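Local coordinates for ORF112 (PDB 4WCG), which binds left-handed Z-DNA through its C-terminal Zalpha domain, the part modelled here, and probably interferes with the host's innate immune response, at residues H75-S80 against P92-P97; K45-L50 against D82-K87. All coordinates share one frame; numbering follows the deposited sequence.

Overall arrangement
Both contacts close the same small winged-helix domain, and their centres lie only about 5 Å apart. Contact 1 sets helix 69-81 against strand 94-95 and is buried throughout; contact 2 sets helix 40-52 against the loop, R84 and V85, that runs from helix 69-81 into strand 86-87, and is partly buried. The two strands are neighbours in one antiparallel sheet, joined by Y95 N to R86 O, while L96 on one side touches L47 on the other. Chemistry follows position: aromatic rings and a phosphate at the DNA face in contact 1, aliphatic branches with one arginine, R84, at their rim in contact 2, where a sulfate sits between the two subunits.

Contact 1 of 2, residues H75-S80 against P92-P97; sequences HLYRMS and PVWYLP. With nucleotides of chain D.
W94 meets L76, Y77 and S80 of helix 69-81 and carries nearly all of its segment's share of the contact; P92, two residues earlier, lies against the DNA instead, its CG 3.6 Å from O5' of DG3 of chain D. L76 covers one face of the indole, with CD1 3.7 Å from the centroid of the five-membered ring and 10° off its normal, a CH-pi contact; CD2 reaches toward the ring fusion. The benzo edge points at the face of Y77 in a T-shaped stack, planes at 79° and centroids 4.9 Å apart, with W94 CZ2 3.5 Å from Y77 CE1. S80 CB meets the same rim near CZ3, while its OG turns back to the carbonyl O of Y77 (2.7 Å). That turn back onto the helix follows from chi1 of 76°, which sets OG between the backbone N and the carbonyl carbon.

Y77 is thus held between protein and nucleic acid. Opposite W94, C8 of DG5 of chain D sits over the ring centre, 3.4 Å from Y77 CG, and at the edge OH donates to OP1 of DC4 of chain D (2.6 Å). A recognition-helix tyrosine packed edge-to-face by a tryptophan of the wing, with a purine over its other face, is the signature of the Zalpha winged helix-turn-helix site for Z-DNA.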
loop_
_atom_site.group_PDB
_atom_site.type_symbol
_atom_site.label_atom_id
_atom_site.label_comp_id
_atom_site.label_asym_id
_atom_site.label_seq_id
_atom_site.Cartn_x
_atom_site.Cartn_y
_atom_site.Cartn_z
ATOM N N HIS A 75 -10.637 0.873 1.271
ATOM C CA HIS A 75 -10.098 0.043 2.345
ATOM C C HIS A 75 -8.945 -0.850 1.871
ATOM O O HIS A 75 -7.952 -0.997 2.587
ATOM C CB HIS A 75 -11.213 -0.784 2.987
ATOM C CG HIS A 75 -12.147 0.024 3.832
ATOM N ND1 HIS A 75 -13.075 0.897 3.300
ATOM C CD2 HIS A 75 -12.288 0.097 5.176
ATOM C CE1 HIS A 75 -13.751 1.465 4.282
ATOM N NE2 HIS A 75 -13.293 0.999 5.430
ATOM N N LEU A 76 -9.056 -1.433 0.675
ATOM C CA LEU A 76 -7.967 -2.259 0.132
ATOM C C LEU A 76 -6.674 -1.466 0.029
ATOM O O LEU A 76 -5.603 -1.910 0.464
ATOM C CB LEU A 76 -8.322 -2.814 -1.258
ATOM C CG LEU A 76 -9.333 -3.959 -1.286
ATOM C CD1 LEU A 76 -9.872 -4.152 -2.708
ATOM C CD2 LEU A 76 -8.648 -5.248 -0.805
ATOM N N TYR A 77 -6.755 -0.280 -0.562
ATOM C CA TYR A 77 -5.539 0.494 -0.741
ATOM C C TYR A 77 -4.941 0.935 0.596
ATOM O O TYR A 77 -3.727 0.928 0.755
ATOM C CB TYR A 77 -5.795 1.696 -1.654
ATOM C CG TYR A 77 -5.765 1.328 -3.131
ATOM C CD1 TYR A 77 -6.906 0.861 -3.780
ATOM C CD2 TYR A 77 -4.588 1.412 -3.851
ATOM C CE1 TYR A 77 -6.871 0.525 -5.122
ATOM C CE2 TYR A 77 -4.534 1.076 -5.184
ATOM C CZ TYR A 77 -5.682 0.628 -5.819
ATOM O OH TYR A 77 -5.604 0.299 -7.152
ATOM N N ARG A 78 -5.767 1.314 1.566
ATOM C CA ARG A 78 -5.185 1.668 2.851
ATOM C C ARG A 78 -4.558 0.450 3.543
ATOM O O ARG A 78 -3.494 0.578 4.159
ATOM C CB ARG A 78 -6.222 2.338 3.734
ATOM C CG ARG A 78 -6.601 3.739 3.224
ATOM C CD ARG A 78 -5.389 4.678 3.005
ATOM N NE ARG A 78 -5.817 6.045 2.699
ATOM C CZ ARG A 78 -5.006 7.082 2.471
ATOM N NH1 ARG A 78 -3.678 6.942 2.498
ATOM N NH2 ARG A 78 -5.529 8.278 2.216
ATOM N N MET A 79 -5.197 -0.722 3.435
ATOM C CA MET A 79 -4.598 -1.942 4.013
ATOM C C MET A 79 -3.301 -2.328 3.312
ATOM O O MET A 79 -2.413 -2.931 3.932
ATOM C CB MET A 79 -5.574 -3.119 3.963
ATOM C CG MET A 79 -6.544 -3.093 5.134
ATOM S SD MET A 79 -7.458 -4.630 5.335
ATOM C CE MET A 79 -8.504 -4.588 3.870
ATOM N N SER A 80 -3.172 -1.986 2.036
ATOM C CA SER A 80 -1.970 -2.357 1.310
ATOM C C SER A 80 -0.763 -1.561 1.827
ATOM O O SER A 80 0.373 -2.007 1.710
ATOM C CB SER A 80 -2.150 -2.144 -0.198
ATOM O OG SER A 80 -2.063 -0.773 -0.560
ATOM N N PRO A 92 -5.614 -4.798 -11.136
ATOM C CA PRO A 92 -6.359 -4.524 -9.904
ATOM C C PRO A 92 -6.926 -5.812 -9.330
ATOM O O PRO A 92 -8.137 -6.022 -9.245
ATOM C CB PRO A 92 -7.471 -3.582 -10.370
ATOM C CG PRO A 92 -7.728 -4.026 -11.786
ATOM C CD PRO A 92 -6.368 -4.387 -12.334
ATOM N N VAL A 93 -6.007 -6.674 -8.931
ATOM C CA VAL A 93 -6.338 -7.972 -8.359
ATOM C C VAL A 93 -5.618 -8.066 -7.012
ATOM O O VAL A 93 -4.483 -7.598 -6.888
ATOM C CB VAL A 93 -5.939 -9.087 -9.344
ATOM C CG1 VAL A 93 -5.713 -10.399 -8.655
ATOM C CG2 VAL A 93 -6.995 -9.185 -10.455
ATOM N N TRP A 94 -6.267 -8.640 -6.001
ATOM C CA TRP A 94 -5.791 -8.513 -4.621
ATOM C C TRP A 94 -5.525 -9.854 -3.945
ATOM O O TRP A 94 -6.287 -10.826 -4.088
ATOM C CB TRP A 94 -6.804 -7.715 -3.786
ATOM C CG TRP A 94 -6.941 -6.322 -4.319
ATOM C CD1 TRP A 94 -7.788 -5.883 -5.314
ATOM C CD2 TRP A 94 -6.168 -5.184 -3.928
ATOM N NE1 TRP A 94 -7.581 -4.556 -5.549
ATOM C CE2 TRP A 94 -6.601 -4.093 -4.711
ATOM C CE3 TRP A 94 -5.159 -4.979 -2.985
ATOM C CZ2 TRP A 94 -6.056 -2.811 -4.567
ATOM C CZ3 TRP A 94 -4.617 -3.726 -2.851
ATOM C CH2 TRP A 94 -5.071 -2.647 -3.635
ATOM N N TYR A 95 -4.434 -9.873 -3.187
ATOM C CA TYR A 95 -3.986 -11.058 -2.486
ATOM C C TYR A 95 -3.845 -10.818 -0.994
ATOM O O TYR A 95 -3.643 -9.702 -0.528
ATOM C CB TYR A 95 -2.645 -11.535 -3.046
ATOM C CG TYR A 95 -2.679 -11.779 -4.524
ATOM C CD1 TYR A 95 -3.125 -12.993 -5.042
ATOM C CD2 TYR A 95 -2.255 -10.798 -5.406
ATOM C CE1 TYR A 95 -3.163 -13.199 -6.413
ATOM C CE2 TYR A 95 -2.280 -11.001 -6.770
ATOM C CZ TYR A 95 -2.734 -12.203 -7.264
ATOM O OH TYR A 95 -2.743 -12.398 -8.625
ATOM N N LEU A 96 -3.893 -11.914 -0.259
ATOM C CA LEU A 96 -3.686 -11.892 1.169
ATOM C C LEU A 96 -2.329 -12.517 1.476
ATOM O O LEU A 96 -2.182 -13.729 1.327
ATOM C CB LEU A 96 -4.820 -12.675 1.842
ATOM C CG LEU A 96 -4.979 -12.718 3.354
ATOM C CD1 LEU A 96 -5.386 -11.367 3.884
ATOM C CD2 LEU A 96 -6.002 -13.789 3.720
ATOM N N PRO A 97 -1.339 -11.708 1.898
ATOM C CA PRO A 97 -0.004 -12.237 2.238
ATOM C C PRO A 97 -0.044 -13.244 3.383
ATOM O O PRO A 97 -0.890 -13.059 4.258
ATOM C CB PRO A 97 0.784 -10.988 2.660
ATOM C CG PRO A 97 0.049 -9.839 2.051
ATOM C CD PRO A 97 -1.397 -10.241 2.047
ATOM P P DG D 5 -13.009 3.298 -7.516
ATOM O OP1 DG D 5 -13.081 1.907 -7.895
ATOM O OP2 DG D 5 -14.225 4.073 -7.492
ATOM O "O5'" DG D 5 -12.306 3.343 -6.103
ATOM C "C5'" DG D 5 -12.027 4.576 -5.499
ATOM C "C4'" DG D 5 -11.208 4.379 -4.247
ATOM O "O4'" DG D 5 -9.948 3.774 -4.571
ATOM C "C3'" DG D 5 -10.877 5.682 -3.532
ATOM O "O3'" DG D 5 -11.824 5.823 -2.492
ATOM C "C2'" DG D 5 -9.471 5.467 -3.006
ATOM C "C1'" DG D 5 -8.886 4.361 -3.854
ATOM N N9 DG D 5 -7.852 4.730 -4.814
ATOM C C8 DG D 5 -6.654 4.095 -4.982
ATOM N N7 DG D 5 -5.946 4.585 -5.956
ATOM C C5 DG D 5 -6.728 5.606 -6.465
ATOM C C6 DG D 5 -6.479 6.501 -7.524
ATOM O O6 DG D 5 -5.491 6.578 -8.237
ATOM N N1 DG D 5 -7.546 7.362 -7.722
ATOM C C2 DG D 5 -8.697 7.370 -6.985
ATOM N N2 DG D 5 -9.605 8.280 -7.322
ATOM N N3 DG D 5 -8.936 6.546 -5.985
ATOM C C4 DG D 5 -7.913 5.701 -5.778
ATOM P P DC D 4 -8.237 0.409 -9.448
ATOM O OP1 DC D 4 -7.952 -0.306 -8.194
ATOM O OP2 DC D 4 -9.430 0.038 -10.219
ATOM O "O5'" DC D 4 -8.270 1.982 -9.150
ATOM C "C5'" DC D 4 -8.696 2.460 -7.899
ATOM C "C4'" DC D 4 -9.643 3.636 -8.086
ATOM O "O4'" DC D 4 -8.919 4.759 -8.671
ATOM C "C3'" DC D 4 -10.836 3.370 -9.014
ATOM O "O3'" DC D 4 -12.000 4.025 -8.497
ATOM C "C2'" DC D 4 -10.391 4.028 -10.318
ATOM C "C1'" DC D 4 -9.649 5.247 -9.780
ATOM N N1 DC D 4 -8.697 5.824 -10.751
ATOM C C2 DC D 4 -9.082 6.895 -11.542
ATOM O O2 DC D 4 -10.227 7.345 -11.412
ATOM N N3 DC D 4 -8.199 7.412 -12.438
ATOM C C4 DC D 4 -6.976 6.885 -12.541
ATOM N N4 DC D 4 -6.132 7.417 -13.430
ATOM C C5 DC D 4 -6.568 5.778 -11.743
ATOM C C6 DC D 4 -7.444 5.290 -10.865
ATOM P P DG D 3 -8.775 -2.031 -15.354
ATOM O OP1 DG D 3 -8.139 -2.920 -16.361
ATOM O OP2 DG D 3 -9.911 -2.520 -14.549
ATOM O "O5'" DG D 3 -7.629 -1.514 -14.398
ATOM C "C5'" DG D 3 -7.937 -0.584 -13.364
ATOM C "C4'" DG D 3 -6.668 -0.148 -12.678
ATOM O "O4'" DG D 3 -5.788 0.424 -13.663
ATOM C "C3'" DG D 3 -6.866 0.914 -11.612
ATOM O "O3'" DG D 3 -6.929 0.291 -10.353
ATOM C "C2'" DG D 3 -5.621 1.786 -11.722
ATOM C "C1'" DG D 3 -5.094 1.530 -13.131
ATOM N N9 DG D 3 -5.263 2.654 -14.048
ATOM C C8 DG D 3 -4.289 3.240 -14.817
ATOM N N7 DG D 3 -4.727 4.219 -15.560
ATOM C C5 DG D 3 -6.086 4.291 -15.265
ATOM C C6 DG D 3 -7.078 5.168 -15.756
ATOM O O6 DG D 3 -6.958 6.071 -16.597
ATOM N N1 DG D 3 -8.326 4.915 -15.178
ATOM C C2 DG D 3 -8.569 3.921 -14.270
ATOM N N2 DG D 3 -9.828 3.801 -13.839
ATOM N N3 DG D 3 -7.653 3.095 -13.807
ATOM C C4 DG D 3 -6.432 3.341 -14.335
#

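Contact 2 of 2, residues K45-L50 against D82-K87; sequences KILAYL and DGRVRK. With SO4 (sulfate ion), chain E.
L47 and V85 meet branch to branch, L47 CD2 lying 3.5 Å from V85 CG1. One helical turn on, L50 CD1 reaches the same valine methyl at 3.7 Å, so V85 CG1 is shared by the two leucines. The other branch of L47 serves R84: CD1 comes obliquely to the guanidinium, 3.5 Å from NH2, while CD2 also packs on the R84 carbonyl O. A bend at chi3 (82°) carries the guanidinium over toward L47, and its NH2 also forms a salt bridge with E40.

Behind this layer, M79 touches both L47 and V85, and W94 backs V85. G83, with positive phi, is the C-prime residue of a Schellman motif that ends helix 69-81. On the outer side R86 sends NE to sulfate O3 (2.8 Å, 166°) and NH2 to O1 (3.2 Å, 170°), both nearly straight; R86 NE of the second subunit binds the same ion.

Between helix 40-52 and the loop leading into strand 86-87 the adhesion is therefore apolar, with no hydrogen bond, while charges lie at its margins: R84 is probably balanced by E40, and the sulfate, probably from the crystallisation liquor, sits between the R86 side chains of the two subunits and probably offsets their charge in the crystal.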
loop_
_atom_site.group_PDB
_atom_site.type_symbol
_atom_site.label_atom_id
_atom_site.label_comp_id
_atom_site.label_asym_id
_atom_site.label_seq_id
_atom_site.Cartn_x
_atom_site.Cartn_y
_atom_site.Cartn_z
ATOM N N LYS A 45 -13.803 -7.745 7.165
ATOM C CA LYS A 45 -14.690 -8.428 6.229
ATOM C C LYS A 45 -13.996 -8.651 4.878
ATOM O O LYS A 45 -14.158 -9.690 4.244
ATOM C CB LYS A 45 -15.982 -7.632 6.045
ATOM C CG LYS A 45 -16.824 -7.543 7.315
ATOM C CD LYS A 45 -17.958 -6.557 7.145
ATOM C CE LYS A 45 -18.845 -6.524 8.381
ATOM N NZ LYS A 45 -20.065 -5.696 8.159
ATOM N N ILE A 46 -13.235 -7.659 4.440
ATOM C CA ILE A 46 -12.508 -7.769 3.178
ATOM C C ILE A 46 -11.419 -8.839 3.279
ATOM O O ILE A 46 -11.244 -9.654 2.376
ATOM C CB ILE A 46 -11.893 -6.421 2.796
ATOM C CG1 ILE A 46 -13.003 -5.426 2.459
ATOM C CG2 ILE A 46 -10.940 -6.577 1.610
ATOM C CD1 ILE A 46 -12.508 -4.007 2.270
ATOM N N LEU A 47 -10.699 -8.842 4.395
ATOM C CA LEU A 47 -9.662 -9.842 4.623
ATOM C C LEU A 47 -10.281 -11.235 4.641
ATOM O O LEU A 47 -9.692 -12.205 4.151
ATOM C CB LEU A 47 -8.930 -9.565 5.935
ATOM C CG LEU A 47 -8.082 -8.293 5.925
ATOM C CD1 LEU A 47 -7.532 -8.005 7.312
ATOM C CD2 LEU A 47 -6.932 -8.437 4.951
ATOM N N ALA A 48 -11.474 -11.348 5.215
ATOM C CA ALA A 48 -12.127 -12.640 5.254
ATOM C C ALA A 48 -12.482 -13.142 3.862
ATOM O O ALA A 48 -12.337 -14.327 3.578
ATOM C CB ALA A 48 -13.366 -12.581 6.122
ATOM N N TYR A 49 -12.966 -12.247 3.002
ATOM C CA TYR A 49 -13.270 -12.635 1.632
ATOM C C TYR A 49 -11.995 -13.134 0.951
ATOM O O TYR A 49 -11.994 -14.177 0.301
ATOM C CB TYR A 49 -13.871 -11.461 0.847
ATOM C CG TYR A 49 -14.305 -11.822 -0.563
ATOM C CD1 TYR A 49 -13.390 -11.859 -1.609
ATOM C CD2 TYR A 49 -15.627 -12.139 -0.842
ATOM C CE1 TYR A 49 -13.780 -12.195 -2.895
ATOM C CE2 TYR A 49 -16.027 -12.475 -2.130
ATOM C CZ TYR A 49 -15.096 -12.496 -3.153
ATOM O OH TYR A 49 -15.488 -12.836 -4.432
ATOM N N LEU A 50 -10.906 -12.398 1.120
ATOM C CA LEU A 50 -9.659 -12.741 0.445
ATOM C C LEU A 50 -9.098 -14.072 0.917
ATOM O O LEU A 50 -8.450 -14.787 0.149
ATOM C CB LEU A 50 -8.623 -11.635 0.647
ATOM C CG LEU A 50 -8.974 -10.375 -0.125
ATOM C CD1 LEU A 50 -7.999 -9.242 0.196
ATOM C CD2 LEU A 50 -8.970 -10.677 -1.622
ATOM N N ASP A 82 0.261 -0.981 4.878
ATOM C CA ASP A 82 0.992 -1.678 5.929
ATOM C C ASP A 82 1.047 -3.176 5.698
ATOM O O ASP A 82 1.396 -3.934 6.604
ATOM C CB ASP A 82 0.405 -1.377 7.315
ATOM C CG ASP A 82 -1.087 -1.636 7.406
ATOM O OD1 ASP A 82 -1.806 -1.414 6.419
ATOM O OD2 ASP A 82 -1.545 -2.040 8.496
ATOM N N GLY A 83 0.723 -3.602 4.485
ATOM C CA GLY A 83 0.951 -4.981 4.081
ATOM C C GLY A 83 -0.088 -6.003 4.499
ATOM O O GLY A 83 0.179 -7.208 4.475
ATOM N N ARG A 84 -1.279 -5.542 4.862
ATOM C CA ARG A 84 -2.350 -6.474 5.223
ATOM C C ARG A 84 -2.979 -7.141 4.000
ATOM O O ARG A 84 -3.525 -8.247 4.093
ATOM C CB ARG A 84 -3.422 -5.753 6.036
ATOM C CG ARG A 84 -2.940 -5.362 7.417
ATOM C CD ARG A 84 -3.979 -4.538 8.136
ATOM N NE ARG A 84 -5.000 -5.367 8.755
ATOM C CZ ARG A 84 -6.070 -4.878 9.380
ATOM N NH1 ARG A 84 -6.265 -3.566 9.426
ATOM N NH2 ARG A 84 -6.954 -5.694 9.939
ATOM N N VAL A 85 -2.956 -6.427 2.874
ATOM C CA VAL A 85 -3.284 -6.990 1.568
ATOM C C VAL A 85 -2.191 -6.559 0.595
ATOM O O VAL A 85 -1.399 -5.650 0.886
ATOM C CB VAL A 85 -4.676 -6.520 1.033
ATOM C CG1 VAL A 85 -5.781 -6.911 1.987
ATOM C CG2 VAL A 85 -4.700 -5.014 0.802
ATOM N N ARG A 86 -2.158 -7.185 -0.569
ATOM C CA ARG A 86 -1.161 -6.853 -1.571
ATOM C C ARG A 86 -1.812 -6.891 -2.943
ATOM O O ARG A 86 -2.515 -7.857 -3.279
ATOM C CB ARG A 86 0.005 -7.825 -1.495
ATOM C CG ARG A 86 1.200 -7.414 -2.340
ATOM C CD ARG A 86 2.217 -8.513 -2.396
ATOM N NE ARG A 86 2.697 -8.858 -1.065
ATOM C CZ ARG A 86 3.210 -10.040 -0.741
ATOM N NH1 ARG A 86 3.292 -10.997 -1.656
ATOM N NH2 ARG A 86 3.624 -10.268 0.497
ATOM N N LYS A 87 -1.580 -5.857 -3.740
ATOM C CA LYS A 87 -2.111 -5.806 -5.088
ATOM C C LYS A 87 -1.158 -6.493 -6.055
ATOM O O LYS A 87 0.058 -6.449 -5.869
ATOM C CB LYS A 87 -2.332 -4.347 -5.508
ATOM C CG LYS A 87 -3.185 -4.157 -6.743
ATOM C CD LYS A 87 -3.267 -2.670 -7.092
ATOM C CE LYS A 87 -2.046 -2.237 -7.873
ATOM N NZ LYS A 87 -2.013 -2.889 -9.211
HETATM S S SO4 E . 3.990 -6.966 1.989
HETATM O O1 SO4 E . 3.700 -8.126 2.831
HETATM O O2 SO4 E . 5.308 -7.130 1.366
HETATM O O3 SO4 E . 2.979 -6.860 0.926
HETATM O O4 SO4 E . 4.003 -5.766 2.823
#